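Local coordinates for phosphoribosylaminoimidazole-succinocarboxamide synthase (Pyrococcus horikoshii, PDB 3U55), which catalyses the ATP-dependent joining of L-aspartate to the carboxylate of 5-amino-1-(5-phosphoribosyl)imidazole-4-carboxylate, making SAICAR in de novo purine biosynthesis, at residues Lys22-Phe27 and Gly75-Val80; Asn94-Ser99 and Glu108-Pro113; Lys167-Val172 and Lys225-Arg230. All blocks are in the same frame, centred on the assembly; numbering follows the deposited sequence. Where two conformers were deposited one is given.

Interaction 1. Residues Lys22-Phe27 and Gly75-Val80; sequences KLIMEF and GNRLIV
Strands 22-27 and 77-80 run antiparallel as neighbours, the short axes 4.6 Å apart and 151° between their directions. L23 with V80 and M25 with L78 are hydrogen-bonded pairs, each joined by two N-H to O=C bonds; the shortest include M25 N to L78 O at 2.8 Å. I24 with I79, between them, and E26 with R77, one step further on, are the non-hydrogen-bonded pairs. A further bond, F27 N to N76 O at 2.9 Å, carries the ladder past the last pair, and N76 ND2 adds a weak one back to F27 O.

On the face of L23, M25, L78 and V80, M25 stands with CG anti to its N (chi1 -179°) and then bends at the thioether (chi3 67°), which sets CE against both L78 CD1 and V80 CG1, 3.9 Å from each. L78 runs alongside M25, while V80 crosses it at about a right angle. L78 CG also meets F27 CE2 at 3.9 Å. These are the two central strands of a four-stranded antiparallel sheet, flanked by strands 13-17 and 69-72; helix 45-62 packs on this face, with F27 on A50 and S53 and L78 on V54.

The other face mixes an apolar pair, I24 CD1 on I79 CG1 at 3.8 Å, with the charged chains K22, E26 and R77. The aliphatic part of K22 lies beside I79, CD to CG2. E26 and R77 run side by side through their CG atoms; in the conformer given, their charged ends do not meet and R77 NE bonds to A73 O.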
ATOM      1  N   LYS A  22     -16.826 -18.510 -22.587  1.00 31.55           N
ATOM      2  CA  LYS A  22     -15.869 -17.692 -23.324  1.00 31.04           C
ATOM      3  C   LYS A  22     -16.435 -16.353 -23.776  1.00 30.32           C
ATOM      4  O   LYS A  22     -17.649 -16.129 -23.767  1.00 30.67           O
ATOM      5  CB  LYS A  22     -15.307 -18.470 -24.527  1.00 31.68           C
ATOM      6  CG  LYS A  22     -16.362 -18.979 -25.505  1.00 33.87           C
ATOM      7  CD  LYS A  22     -15.748 -19.747 -26.672  1.00 40.14           C
ATOM      8  CE  LYS A  22     -15.178 -21.102 -26.252  1.00 42.27           C
ATOM      9  NZ  LYS A  22     -16.232 -22.053 -25.788  1.00 47.78           N
ATOM     10  N   LEU A  23     -15.535 -15.457 -24.161  1.00 28.90           N
ATOM     11  CA  LEU A  23     -15.917 -14.174 -24.733  1.00 27.97           C
ATOM     12  C   LEU A  23     -14.841 -13.675 -25.692  1.00 26.47           C
ATOM     13  O   LEU A  23     -13.779 -14.287 -25.828  1.00 25.64           O
ATOM     14  CB  LEU A  23     -16.223 -13.135 -23.644  1.00 27.71           C
ATOM     15  CG  LEU A  23     -15.139 -12.620 -22.690  1.00 29.61           C
ATOM     16  CD1 LEU A  23     -15.553 -11.259 -22.160  1.00 31.69           C
ATOM     17  CD2 LEU A  23     -14.897 -13.593 -21.537  1.00 27.86           C
ATOM     18  N   ILE A  24     -15.139 -12.575 -26.369  1.00 27.36           N
ATOM     19  CA  ILE A  24     -14.178 -11.953 -27.270  1.00 27.60           C
ATOM     20  C   ILE A  24     -13.483 -10.803 -26.562  1.00 26.27           C
ATOM     21  O   ILE A  24     -14.135  -9.929 -25.989  1.00 28.60           O
ATOM     22  CB  ILE A  24     -14.852 -11.440 -28.568  1.00 28.86           C
ATOM     23  CG1 ILE A  24     -15.391 -12.609 -29.408  1.00 29.56           C
ATOM     24  CG2 ILE A  24     -13.892 -10.536 -29.369  1.00 28.64           C
ATOM     25  CD1 ILE A  24     -14.337 -13.576 -29.948  1.00 34.88           C
ATOM     26  N   MET A  25     -12.157 -10.820 -26.590  1.00 25.40           N
ATOM     27  CA  MET A  25     -11.383  -9.661 -26.180  1.00 25.37           C
ATOM     28  C   MET A  25     -10.834  -8.996 -27.436  1.00 24.77           C
ATOM     29  O   MET A  25     -10.055  -9.600 -28.175  1.00 25.14           O
ATOM     30  CB  MET A  25     -10.253 -10.050 -25.231  1.00 25.32           C
ATOM     31  CG  MET A  25      -9.422  -8.866 -24.740  1.00 24.77           C
ATOM     32  SD  MET A  25      -8.274  -9.349 -23.429  1.00 24.51           S
ATOM     33  CE  MET A  25      -7.151 -10.415 -24.317  1.00 22.28           C
ATOM     34  N   GLU A  26     -11.254  -7.756 -27.662  1.00 25.62           N
ATOM     35  CA  GLU A  26     -10.921  -7.023 -28.885  1.00 26.46           C
ATOM     36  C   GLU A  26     -10.033  -5.824 -28.573  1.00 24.52           C
ATOM     37  O   GLU A  26     -10.369  -5.009 -27.724  1.00 24.88           O
ATOM     38  CB  GLU A  26     -12.207  -6.576 -29.586  1.00 27.34           C
ATOM     39  CG  GLU A  26     -12.005  -5.782 -30.872  1.00 33.86           C
ATOM     40  CD  GLU A  26     -13.306  -5.230 -31.416  1.00 41.51           C
ATOM     41  OE1 GLU A  26     -13.404  -3.995 -31.576  1.00 46.72           O
ATOM     42  OE2 GLU A  26     -14.234  -6.029 -31.669  1.00 43.36           O
ATOM     43  N   PHE A  27      -8.898  -5.733 -29.263  1.00 23.80           N
ATOM     44  CA  PHE A  27      -7.930  -4.660 -29.040  1.00 22.66           C
ATOM     45  C   PHE A  27      -8.195  -3.503 -30.005  1.00 23.33           C
ATOM     46  O   PHE A  27      -8.319  -3.712 -31.211  1.00 22.10           O
ATOM     47  CB  PHE A  27      -6.505  -5.179 -29.232  1.00 22.15           C
ATOM     48  CG  PHE A  27      -6.060  -6.179 -28.188  1.00 24.19           C
ATOM     49  CD1 PHE A  27      -5.112  -5.827 -27.236  1.00 25.26           C
ATOM     50  CD2 PHE A  27      -6.569  -7.474 -28.174  1.00 26.17           C
ATOM     51  CE1 PHE A  27      -4.682  -6.745 -26.277  1.00 23.37           C
ATOM     52  CE2 PHE A  27      -6.151  -8.400 -27.218  1.00 27.22           C
ATOM     53  CZ  PHE A  27      -5.203  -8.035 -26.270  1.00 25.94           C
ATOM     54  N   GLY A  75      -8.427 -10.646 -37.158  1.00 34.60           N
ATOM     55  CA  GLY A  75      -8.240  -9.222 -36.886  1.00 32.19           C
ATOM     56  C   GLY A  75      -7.537  -8.987 -35.560  1.00 29.29           C
ATOM     57  O   GLY A  75      -6.477  -9.558 -35.308  1.00 28.88           O
ATOM     58  N   ASN A  76      -8.139  -8.147 -34.721  1.00 27.08           N
ATOM     59  CA  ASN A  76      -7.593  -7.806 -33.407  1.00 26.28           C
ATOM     60  C   ASN A  76      -8.371  -8.470 -32.274  1.00 25.88           C
ATOM     61  O   ASN A  76      -8.432  -7.933 -31.163  1.00 26.90           O
ATOM     62  CB  ASN A  76      -7.634  -6.293 -33.192  1.00 25.43           C
ATOM     63  CG  ASN A  76      -6.827  -5.525 -34.217  1.00 26.79           C
ATOM     64  OD1 ASN A  76      -6.077  -6.103 -35.007  1.00 25.99           O
ATOM     65  ND2 ASN A  76      -6.973  -4.205 -34.201  1.00 26.73           N
ATOM     66  N   ARG A  77      -8.958  -9.627 -32.562  1.00 25.44           N
ATOM     67  CA  ARG A  77      -9.850 -10.321 -31.630  0.50 25.28           C
ATOM     68  C   ARG A  77      -9.224 -11.599 -31.086  1.00 25.02           C
ATOM     69  O   ARG A  77      -8.696 -12.418 -31.853  1.00 24.96           O
ATOM     70  CB  ARG A  77     -11.177 -10.673 -32.318  0.50 25.18           C
ATOM     71  CG  ARG A  77     -11.987  -9.487 -32.815  0.50 26.20           C
ATOM     72  CD  ARG A  77     -13.240  -9.957 -33.545  0.50 25.73           C
ATOM     73  NE  ARG A  77     -12.921 -10.772 -34.716  0.50 27.21           N
ATOM     74  CZ  ARG A  77     -12.802 -10.291 -35.950  0.50 24.54           C
ATOM     75  NH1 ARG A  77     -12.975  -8.996 -36.179  0.50 25.92           N
ATOM     76  NH2 ARG A  77     -12.505 -11.103 -36.955  0.50 21.69           N
ATOM     77  N   LEU A  78      -9.289 -11.764 -29.766  1.00 24.36           N
ATOM     78  CA  LEU A  78      -8.885 -12.997 -29.109  1.00 23.64           C
ATOM     79  C   LEU A  78     -10.118 -13.628 -28.481  1.00 22.79           C
ATOM     80  O   LEU A  78     -11.010 -12.925 -28.011  1.00 25.08           O
ATOM     81  CB  LEU A  78      -7.836 -12.742 -28.014  1.00 24.75           C
ATOM     82  CG  LEU A  78      -6.485 -12.079 -28.311  1.00 26.43           C
ATOM     83  CD1 LEU A  78      -5.482 -12.431 -27.201  1.00 20.15           C
ATOM     84  CD2 LEU A  78      -5.946 -12.494 -29.666  1.00 24.11           C
ATOM     85  N   ILE A  79     -10.167 -14.955 -28.490  1.00 22.65           N
ATOM     86  CA  ILE A  79     -11.167 -15.686 -27.726  1.00 21.04           C
ATOM     87  C   ILE A  79     -10.525 -16.050 -26.396  1.00 19.05           C
ATOM     88  O   ILE A  79      -9.445 -16.636 -26.365  1.00 18.63           O
ATOM     89  CB  ILE A  79     -11.652 -16.954 -28.440  1.00 21.39           C
ATOM     90  CG1 ILE A  79     -12.141 -16.618 -29.853  1.00 23.27           C
ATOM     91  CG2 ILE A  79     -12.786 -17.603 -27.643  1.00 19.78           C
ATOM     92  CD1 ILE A  79     -12.276 -17.825 -30.750  1.00 25.64           C
ATOM     93  N   VAL A  80     -11.199 -15.670 -25.316  1.00 19.86           N
ATOM     94  CA  VAL A  80     -10.684 -15.828 -23.961  1.00 18.62           C
ATOM     95  C   VAL A  80     -11.723 -16.507 -23.070  1.00 18.86           C
ATOM     96  O   VAL A  80     -12.928 -16.424 -23.326  1.00 17.99           O
ATOM     97  CB  VAL A  80     -10.216 -14.464 -23.340  1.00 17.04           C
ATOM     98  CG1 VAL A  80      -9.064 -13.859 -24.148  1.00 14.29           C
ATOM     99  CG2 VAL A  80     -11.375 -13.464 -23.218  1.00 20.17           C
TER

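Interaction 2. Residues Asn94-Ser99 and Glu108-Pro113; sequences NVVAGS and EGYELP. With SO4 (sulfate ion), chain B.
N94 and L112 at one end, and G98 and E108 at the other, are each bridged by a water. The first donates to N94 O and L112 O, both at 2.7 Å; the second accepts from G98 N and donates to E108 OE2. Three backbone bonds tie the segments directly: L112 N to N94 O, which the water shares, V96 N to Y110 O at 2.8 Å, and G109 N to V96 O. V95 and E111 form the single, non-hydrogen-bonded antiparallel bridge.

V96 CG2 comes within 3.7 Å of both Y110 CB and L112 CD2. V95 CG1 rests on G109 CA at 3.6 Å. E108 bends at chi2 (107°), which turns its carboxylate back over A97; OE2 also salt-bridges K101.

N94-S99 closes the family's first signature sequence, ending in A-G-S. S99 N donates to O1 of a sulfate, probably from the crystallisation liquor, at 2.8 Å; G98 CA lies 3.4 Å from O1, where a CB would collide. With R93 and R198 they form an anion site, consistent with a place for a substrate phosphate.

Segment 94-99 leaves strand 84-93 and 108-113 leads into strand 111-121; V95 and A97 pack against V172, V95 and E108 against W200 of strand 197-201.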
ATOM      1  N   ASN A  94      10.911  -4.530 -11.612  1.00 11.15           N
ATOM      2  CA  ASN A  94      12.315  -4.942 -11.564  1.00 11.14           C
ATOM      3  C   ASN A  94      13.260  -3.743 -11.539  1.00 13.04           C
ATOM      4  O   ASN A  94      14.354  -3.796 -10.951  1.00 12.38           O
ATOM      5  CB  ASN A  94      12.640  -5.783 -12.795  1.00 10.57           C
ATOM      6  CG  ASN A  94      11.824  -7.052 -12.864  1.00 11.22           C
ATOM      7  OD1 ASN A  94      11.826  -7.861 -11.926  1.00 15.11           O
ATOM      8  ND2 ASN A  94      11.125  -7.242 -13.977  1.00 11.82           N
ATOM      9  N   VAL A  95      12.828  -2.672 -12.196  1.00 11.52           N
ATOM     10  CA  VAL A  95      13.596  -1.440 -12.322  1.00 13.34           C
ATOM     11  C   VAL A  95      12.683  -0.297 -11.899  1.00 14.18           C
ATOM     12  O   VAL A  95      11.478  -0.331 -12.182  1.00 13.27           O
ATOM     13  CB  VAL A  95      14.070  -1.245 -13.781  1.00 11.25           C
ATOM     14  CG1 VAL A  95      14.773   0.094 -13.968  1.00 15.10           C
ATOM     15  CG2 VAL A  95      14.974  -2.394 -14.211  1.00 15.61           C
ATOM     16  N   VAL A  96      13.237   0.700 -11.206  1.00 13.94           N
ATOM     17  CA  VAL A  96      12.432   1.841 -10.740  1.00 15.08           C
ATOM     18  C   VAL A  96      11.978   2.720 -11.915  1.00 15.41           C
ATOM     19  O   VAL A  96      12.785   3.172 -12.736  1.00 15.45           O
ATOM     20  CB  VAL A  96      13.163   2.690  -9.661  1.00 14.12           C
ATOM     21  CG1 VAL A  96      12.378   3.933  -9.318  1.00 14.59           C
ATOM     22  CG2 VAL A  96      13.405   1.864  -8.391  1.00 14.30           C
ATOM     23  N   ALA A  97      10.665   2.931 -11.987  1.00 15.85           N
ATOM     24  CA  ALA A  97      10.043   3.763 -13.012  1.00 15.20           C
ATOM     25  C   ALA A  97       8.636   4.105 -12.545  1.00 15.41           C
ATOM     26  O   ALA A  97       8.145   3.526 -11.576  1.00 14.30           O
ATOM     27  CB  ALA A  97       9.999   3.017 -14.350  1.00 14.97           C
ATOM     28  N   GLY A  98       7.999   5.054 -13.229  1.00 18.11           N
ATOM     29  CA  GLY A  98       6.600   5.394 -12.977  1.00 17.76           C
ATOM     30  C   GLY A  98       6.286   5.809 -11.553  1.00 18.39           C
ATOM     31  O   GLY A  98       7.045   6.563 -10.935  1.00 19.12           O
ATOM     32  N   SER A  99       5.171   5.294 -11.030  1.00 18.62           N
ATOM     33  CA  SER A  99       4.653   5.700  -9.713  1.00 18.31           C
ATOM     34  C   SER A  99       5.559   5.310  -8.543  1.00 16.71           C
ATOM     35  O   SER A  99       5.466   5.892  -7.465  1.00 16.47           O
ATOM     36  CB  SER A  99       3.230   5.155  -9.486  1.00 19.13           C
ATOM     37  OG  SER A  99       3.245   3.789  -9.099  1.00 22.00           O
ATOM     38  N   GLU A 108      14.739   6.923 -11.355  1.00 18.11           N
ATOM     39  CA  GLU A 108      14.374   6.177 -12.557  1.00 19.69           C
ATOM     40  C   GLU A 108      15.581   5.372 -13.039  1.00 19.49           C
ATOM     41  O   GLU A 108      16.676   5.922 -13.203  1.00 19.34           O
ATOM     42  CB  GLU A 108      13.937   7.154 -13.657  1.00 20.51           C
ATOM     43  CG  GLU A 108      13.628   6.507 -15.008  1.00 24.64           C
ATOM     44  CD  GLU A 108      12.143   6.465 -15.341  1.00 32.49           C
ATOM     45  OE1 GLU A 108      11.796   5.907 -16.404  1.00 34.50           O
ATOM     46  OE2 GLU A 108      11.322   6.991 -14.557  1.00 34.38           O
ATOM     47  N   GLY A 109      15.396   4.073 -13.254  1.00 16.07           N
ATOM     48  CA  GLY A 109      16.508   3.233 -13.702  1.00 15.97           C
ATOM     49  C   GLY A 109      17.210   2.474 -12.592  1.00 15.35           C
ATOM     50  O   GLY A 109      18.039   1.606 -12.864  1.00 15.29           O
ATOM     51  N   TYR A 110      16.898   2.804 -11.341  1.00 13.87           N
ATOM     52  CA  TYR A 110      17.460   2.077 -10.199  1.00 15.40           C
ATOM     53  C   TYR A 110      17.097   0.600 -10.318  1.00 16.43           C
ATOM     54  O   TYR A 110      15.930   0.248 -10.527  1.00 13.68           O
ATOM     55  CB  TYR A 110      16.947   2.665  -8.890  1.00 14.03           C
ATOM     56  CG  TYR A 110      17.571   2.130  -7.618  1.00 14.87           C
ATOM     57  CD1 TYR A 110      18.607   2.827  -6.971  1.00 12.32           C
ATOM     58  CD2 TYR A 110      17.106   0.947  -7.037  1.00 12.52           C
ATOM     59  CE1 TYR A 110      19.168   2.344  -5.777  1.00 14.13           C
ATOM     60  CE2 TYR A 110      17.661   0.461  -5.851  1.00 18.60           C
ATOM     61  CZ  TYR A 110      18.691   1.166  -5.232  1.00 15.25           C
ATOM     62  OH  TYR A 110      19.215   0.683  -4.061  1.00 17.15           O
ATOM     63  N   GLU A 111      18.120  -0.245 -10.219  1.00 17.71           N
ATOM     64  CA  GLU A 111      17.969  -1.695 -10.270  1.00 19.02           C
ATOM     65  C   GLU A 111      17.569  -2.213  -8.901  1.00 18.11           C
ATOM     66  O   GLU A 111      18.330  -2.093  -7.936  1.00 18.54           O
ATOM     67  CB  GLU A 111      19.293  -2.335 -10.695  1.00 20.34           C
ATOM     68  CG  GLU A 111      19.235  -3.828 -10.926  1.00 25.52           C
ATOM     69  CD  GLU A 111      19.169  -4.164 -12.394  1.00 36.58           C
ATOM     70  OE1 GLU A 111      18.207  -3.721 -13.067  1.00 31.59           O
ATOM     71  OE2 GLU A 111      20.094  -4.862 -12.873  1.00 32.06           O
ATOM     72  N   LEU A 112      16.370  -2.786  -8.810  1.00 17.58           N
ATOM     73  CA  LEU A 112      15.892  -3.327  -7.545  1.00 17.43           C
ATOM     74  C   LEU A 112      16.655  -4.601  -7.142  1.00 18.55           C
ATOM     75  O   LEU A 112      16.968  -5.430  -7.998  1.00 20.27           O
ATOM     76  CB  LEU A 112      14.369  -3.542  -7.592  1.00 16.81           C
ATOM     77  CG  LEU A 112      13.577  -2.237  -7.777  1.00 13.16           C
ATOM     78  CD1 LEU A 112      12.105  -2.498  -8.146  1.00 14.33           C
ATOM     79  CD2 LEU A 112      13.665  -1.347  -6.538  1.00 14.26           C
ATOM     80  N   PRO A 113      16.968  -4.749  -5.836  1.00 19.46           N
ATOM     81  CA  PRO A 113      17.698  -5.934  -5.365  1.00 20.37           C
ATOM     82  C   PRO A 113      16.876  -7.218  -5.528  1.00 21.46           C
ATOM     83  O   PRO A 113      17.440  -8.308  -5.634  1.00 21.80           O
ATOM     84  CB  PRO A 113      17.965  -5.628  -3.888  1.00 21.33           C
ATOM     85  CG  PRO A 113      16.910  -4.624  -3.493  1.00 23.53           C
ATOM     86  CD  PRO A 113      16.601  -3.834  -4.733  1.00 19.96           C
TER
HETATM   87  S   SO4 B 500       2.756   3.125 -12.794  1.00 33.25           S
HETATM   88  O1  SO4 B 500       4.173   3.091 -12.477  1.00 32.86           O
HETATM   89  O2  SO4 B 500       2.530   2.693 -14.169  1.00 37.15           O
HETATM   90  O3  SO4 B 500       2.062   2.245 -11.853  1.00 40.14           O
HETATM   91  O4  SO4 B 500       2.260   4.488 -12.656  1.00 36.12           O
HETATM   92  O   HOH W   1      15.913  -5.966 -10.387  1.00 29.43           O
HETATM   93  O   HOH W   2       8.902   6.109 -15.724  1.00 30.49           O

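Interaction 3. Residues Lys167-Val172 and Lys225-Arg230; sequences KGIILV and KEIYER
R230 leaves its helix with CG anti to the carbonyl carbon (chi1 -77°), and a bend at chi3 (-145°) lays the guanidinium along the turn at K167 and G168. CD sits 3.6 Å from K167 O, which lies near the guanidinium plane at its edge. NH1 comes to 3.0 Å from G168 O, but the angle is too poor for a hydrogen bond; this nitrogen has its salt bridge with D201. Within the helix, one turn back, E226 is gripped side-on: R230 NE reaches OE1 at 3.1 Å, and NH2 reaches OE2 at 2.8 Å on its syn lone pair. With E226 on one flank and D201 taking NH1, the flat group is probably fixed in rotation.

The turn is a Schellman motif ending helix 143-165: G168, at positive phi, is its C-prime residue, and the chain goes straight on into strand 169-180. The contact therefore sets that helix-to-strand junction against helix 220-232. Cut back to an alanine, R230 would probably leave E226 and D201 without their shared positive partner.

Deeper in, in the conformer given, I169 CD1 meets I227 CD1 at 3.7 Å, the two chains meeting at a slant, with I169 also on L164 and F199 and I227 also on L52 and L208. K167 lays its methylenes beside R230 O, CD at 3.8 Å, and its NZ bonds to I231 O.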
ATOM      1  N   LYS A 167      16.402 -11.116 -26.118  1.00 28.23           N
ATOM      2  CA  LYS A 167      16.079 -10.340 -27.310  1.00 27.58           C
ATOM      3  C   LYS A 167      16.468  -8.866 -27.151  1.00 25.91           C
ATOM      4  O   LYS A 167      16.045  -8.014 -27.928  1.00 26.32           O
ATOM      5  CB  LYS A 167      14.604 -10.527 -27.692  1.00 28.30           C
ATOM      6  CG  LYS A 167      14.320 -11.921 -28.239  1.00 30.91           C
ATOM      7  CD  LYS A 167      12.843 -12.250 -28.263  1.00 36.85           C
ATOM      8  CE  LYS A 167      12.610 -13.707 -28.630  1.00 37.63           C
ATOM      9  NZ  LYS A 167      12.987 -14.004 -30.038  1.00 42.12           N
ATOM     10  N   GLY A 168      17.297  -8.588 -26.147  1.00 25.30           N
ATOM     11  CA  GLY A 168      17.852  -7.252 -25.929  1.00 22.92           C
ATOM     12  C   GLY A 168      16.871  -6.239 -25.378  1.00 22.48           C
ATOM     13  O   GLY A 168      16.981  -5.042 -25.658  1.00 20.50           O
ATOM     14  N   ILE A 169      15.900  -6.715 -24.602  1.00 21.55           N
ATOM     15  CA  ILE A 169      14.861  -5.864 -24.003  0.50 19.55           C
ATOM     16  C   ILE A 169      14.812  -6.060 -22.481  1.00 18.49           C
ATOM     17  O   ILE A 169      14.724  -7.199 -22.018  1.00 18.67           O
ATOM     18  CB  ILE A 169      13.461  -6.193 -24.600  0.50 19.18           C
ATOM     19  CG1 ILE A 169      13.450  -5.989 -26.121  0.50 19.30           C
ATOM     20  CG2 ILE A 169      12.362  -5.349 -23.940  0.50 17.98           C
ATOM     21  CD1 ILE A 169      12.261  -6.607 -26.814  0.50 14.86           C
ATOM     22  N   ILE A 170      14.841  -4.968 -21.725  1.00 18.35           N
ATOM     23  CA  ILE A 170      14.739  -5.008 -20.273  1.00 16.46           C
ATOM     24  C   ILE A 170      13.274  -4.884 -19.857  1.00 14.96           C
ATOM     25  O   ILE A 170      12.612  -3.902 -20.183  1.00 13.77           O
ATOM     26  CB  ILE A 170      15.559  -3.862 -19.628  1.00 17.57           C
ATOM     27  CG1 ILE A 170      17.036  -3.952 -20.049  1.00 19.43           C
ATOM     28  CG2 ILE A 170      15.412  -3.876 -18.110  1.00 16.62           C
ATOM     29  CD1 ILE A 170      17.880  -2.769 -19.611  1.00 27.62           C
ATOM     30  N   LEU A 171      12.772  -5.892 -19.149  1.00 15.84           N
ATOM     31  CA  LEU A 171      11.442  -5.823 -18.568  1.00 13.46           C
ATOM     32  C   LEU A 171      11.516  -4.992 -17.301  1.00 14.18           C
ATOM     33  O   LEU A 171      11.968  -5.472 -16.257  1.00 14.51           O
ATOM     34  CB  LEU A 171      10.908  -7.221 -18.257  1.00 14.54           C
ATOM     35  CG  LEU A 171       9.481  -7.259 -17.689  1.00 14.25           C
ATOM     36  CD1 LEU A 171       8.465  -6.684 -18.689  1.00 10.60           C
ATOM     37  CD2 LEU A 171       9.118  -8.675 -17.292  1.00 17.27           C
ATOM     38  N   VAL A 172      11.084  -3.740 -17.404  1.00 11.42           N
ATOM     39  CA  VAL A 172      11.171  -2.797 -16.290  1.00 12.53           C
ATOM     40  C   VAL A 172      10.090  -3.063 -15.233  1.00 12.80           C
ATOM     41  O   VAL A 172      10.384  -3.189 -14.033  1.00 11.03           O
ATOM     42  CB  VAL A 172      11.102  -1.346 -16.807  1.00 11.91           C
ATOM     43  CG1 VAL A 172      10.805  -0.370 -15.678  1.00 11.45           C
ATOM     44  CG2 VAL A 172      12.413  -0.986 -17.540  1.00 12.78           C
ATOM     45  N   LYS A 225       6.186  -1.416 -33.052  1.00 26.38           N
ATOM     46  CA  LYS A 225       6.667  -2.232 -34.173  1.00 27.85           C
ATOM     47  C   LYS A 225       8.032  -2.830 -33.859  1.00 28.27           C
ATOM     48  O   LYS A 225       8.283  -4.002 -34.149  1.00 29.23           O
ATOM     49  CB  LYS A 225       6.776  -1.404 -35.457  1.00 27.74           C
ATOM     50  CG  LYS A 225       5.468  -1.163 -36.190  1.00 30.38           C
ATOM     51  CD  LYS A 225       5.706  -0.254 -37.395  1.00 35.09           C
ATOM     52  CE  LYS A 225       4.481  -0.152 -38.279  1.00 39.29           C
ATOM     53  NZ  LYS A 225       4.708   0.757 -39.439  1.00 43.32           N
ATOM     54  N   GLU A 226       8.903  -2.012 -33.267  1.00 28.97           N
ATOM     55  CA  GLU A 226      10.270  -2.411 -32.940  1.00 30.20           C
ATOM     56  C   GLU A 226      10.254  -3.592 -31.972  1.00 29.13           C
ATOM     57  O   GLU A 226      10.979  -4.567 -32.169  1.00 29.36           O
ATOM     58  CB  GLU A 226      11.042  -1.229 -32.343  1.00 31.66           C
ATOM     59  CG  GLU A 226      12.399  -0.968 -32.994  1.00 38.10           C
ATOM     60  CD  GLU A 226      13.552  -1.631 -32.266  1.00 42.99           C
ATOM     61  OE1 GLU A 226      14.102  -2.626 -32.792  1.00 43.72           O
ATOM     62  OE2 GLU A 226      13.915  -1.150 -31.172  1.00 45.41           O
ATOM     63  N   ILE A 227       9.413  -3.497 -30.941  1.00 28.29           N
ATOM     64  CA  ILE A 227       9.176  -4.603 -30.011  1.00 27.87           C
ATOM     65  C   ILE A 227       8.723  -5.850 -30.762  1.00 27.20           C
ATOM     66  O   ILE A 227       9.293  -6.930 -30.582  1.00 27.52           O
ATOM     67  CB  ILE A 227       8.128  -4.228 -28.918  1.00 28.61           C
ATOM     68  CG1 ILE A 227       8.715  -3.226 -27.923  1.00 30.49           C
ATOM     69  CG2 ILE A 227       7.610  -5.473 -28.190  1.00 28.66           C
ATOM     70  CD1 ILE A 227       9.821  -3.791 -27.010  1.00 33.62           C
ATOM     71  N   TYR A 228       7.711  -5.691 -31.615  1.00 26.22           N
ATOM     72  CA  TYR A 228       7.168  -6.802 -32.380  1.00 27.69           C
ATOM     73  C   TYR A 228       8.242  -7.452 -33.257  1.00 27.66           C
ATOM     74  O   TYR A 228       8.344  -8.678 -33.310  1.00 27.49           O
ATOM     75  CB  TYR A 228       5.968  -6.351 -33.226  1.00 27.17           C
ATOM     76  CG  TYR A 228       5.367  -7.450 -34.080  1.00 32.14           C
ATOM     77  CD1 TYR A 228       5.879  -7.731 -35.349  1.00 35.67           C
ATOM     78  CD2 TYR A 228       4.288  -8.209 -33.625  1.00 34.90           C
ATOM     79  CE1 TYR A 228       5.340  -8.744 -36.139  1.00 38.37           C
ATOM     80  CE2 TYR A 228       3.736  -9.224 -34.415  1.00 37.54           C
ATOM     81  CZ  TYR A 228       4.268  -9.481 -35.670  1.00 36.73           C
ATOM     82  OH  TYR A 228       3.739 -10.476 -36.462  1.00 38.40           O
ATOM     83  N   GLU A 229       9.030  -6.620 -33.938  1.00 29.58           N
ATOM     84  CA  GLU A 229      10.085  -7.091 -34.839  1.00 31.76           C
ATOM     85  C   GLU A 229      11.182  -7.842 -34.099  1.00 32.15           C
ATOM     86  O   GLU A 229      11.638  -8.889 -34.554  1.00 32.12           O
ATOM     87  CB  GLU A 229      10.691  -5.925 -35.624  1.00 32.22           C
ATOM     88  CG  GLU A 229       9.787  -5.377 -36.724  1.00 37.91           C
ATOM     89  CD  GLU A 229      10.331  -4.111 -37.370  1.00 43.35           C
ATOM     90  OE1 GLU A 229      11.571  -3.974 -37.483  1.00 48.09           O
ATOM     91  OE2 GLU A 229       9.515  -3.253 -37.767  1.00 46.26           O
ATOM     92  N   ARG A 230      11.599  -7.303 -32.957  1.00 33.43           N
ATOM     93  CA  ARG A 230      12.618  -7.946 -32.129  1.00 34.46           C
ATOM     94  C   ARG A 230      12.174  -9.299 -31.590  1.00 34.90           C
ATOM     95  O   ARG A 230      12.983 -10.227 -31.496  1.00 35.17           O
ATOM     96  CB  ARG A 230      13.010  -7.046 -30.966  1.00 34.14           C
ATOM     97  CG  ARG A 230      13.917  -5.921 -31.361  1.00 36.79           C
ATOM     98  CD  ARG A 230      14.770  -5.518 -30.200  1.00 38.12           C
ATOM     99  NE  ARG A 230      15.001  -4.084 -30.206  1.00 39.60           N
ATOM    100  CZ  ARG A 230      15.796  -3.451 -29.357  1.00 40.93           C
ATOM    101  NH1 ARG A 230      16.455  -4.128 -28.422  1.00 42.61           N
ATOM    102  NH2 ARG A 230      15.934  -2.137 -29.448  1.00 43.92           N
TER

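How the interactions relate
Interactions 2 and 3 both reach the six-stranded sheet, the latter through strand 169-180 alone, and they touch: N94 N lies 2.8 Å from V172 O, and N94 ND2 3.0 Å from L171 O. Interaction 1 stands apart in the four-stranded sheet, its centre about 33 Å from that of interaction 2, on the opposite side of the chain's centre. Helix 45-62 receives side chains from interactions 1 and 3. Buried M25, F27, L78 and V80 make interaction 1 a ladder more apolar on that face; interaction 2, with exposed E108 and E111, mixes loop backbone bonds with water; interaction 3 combines the buried I169-I227 pair with R230, whose charge is met by E226 and D201.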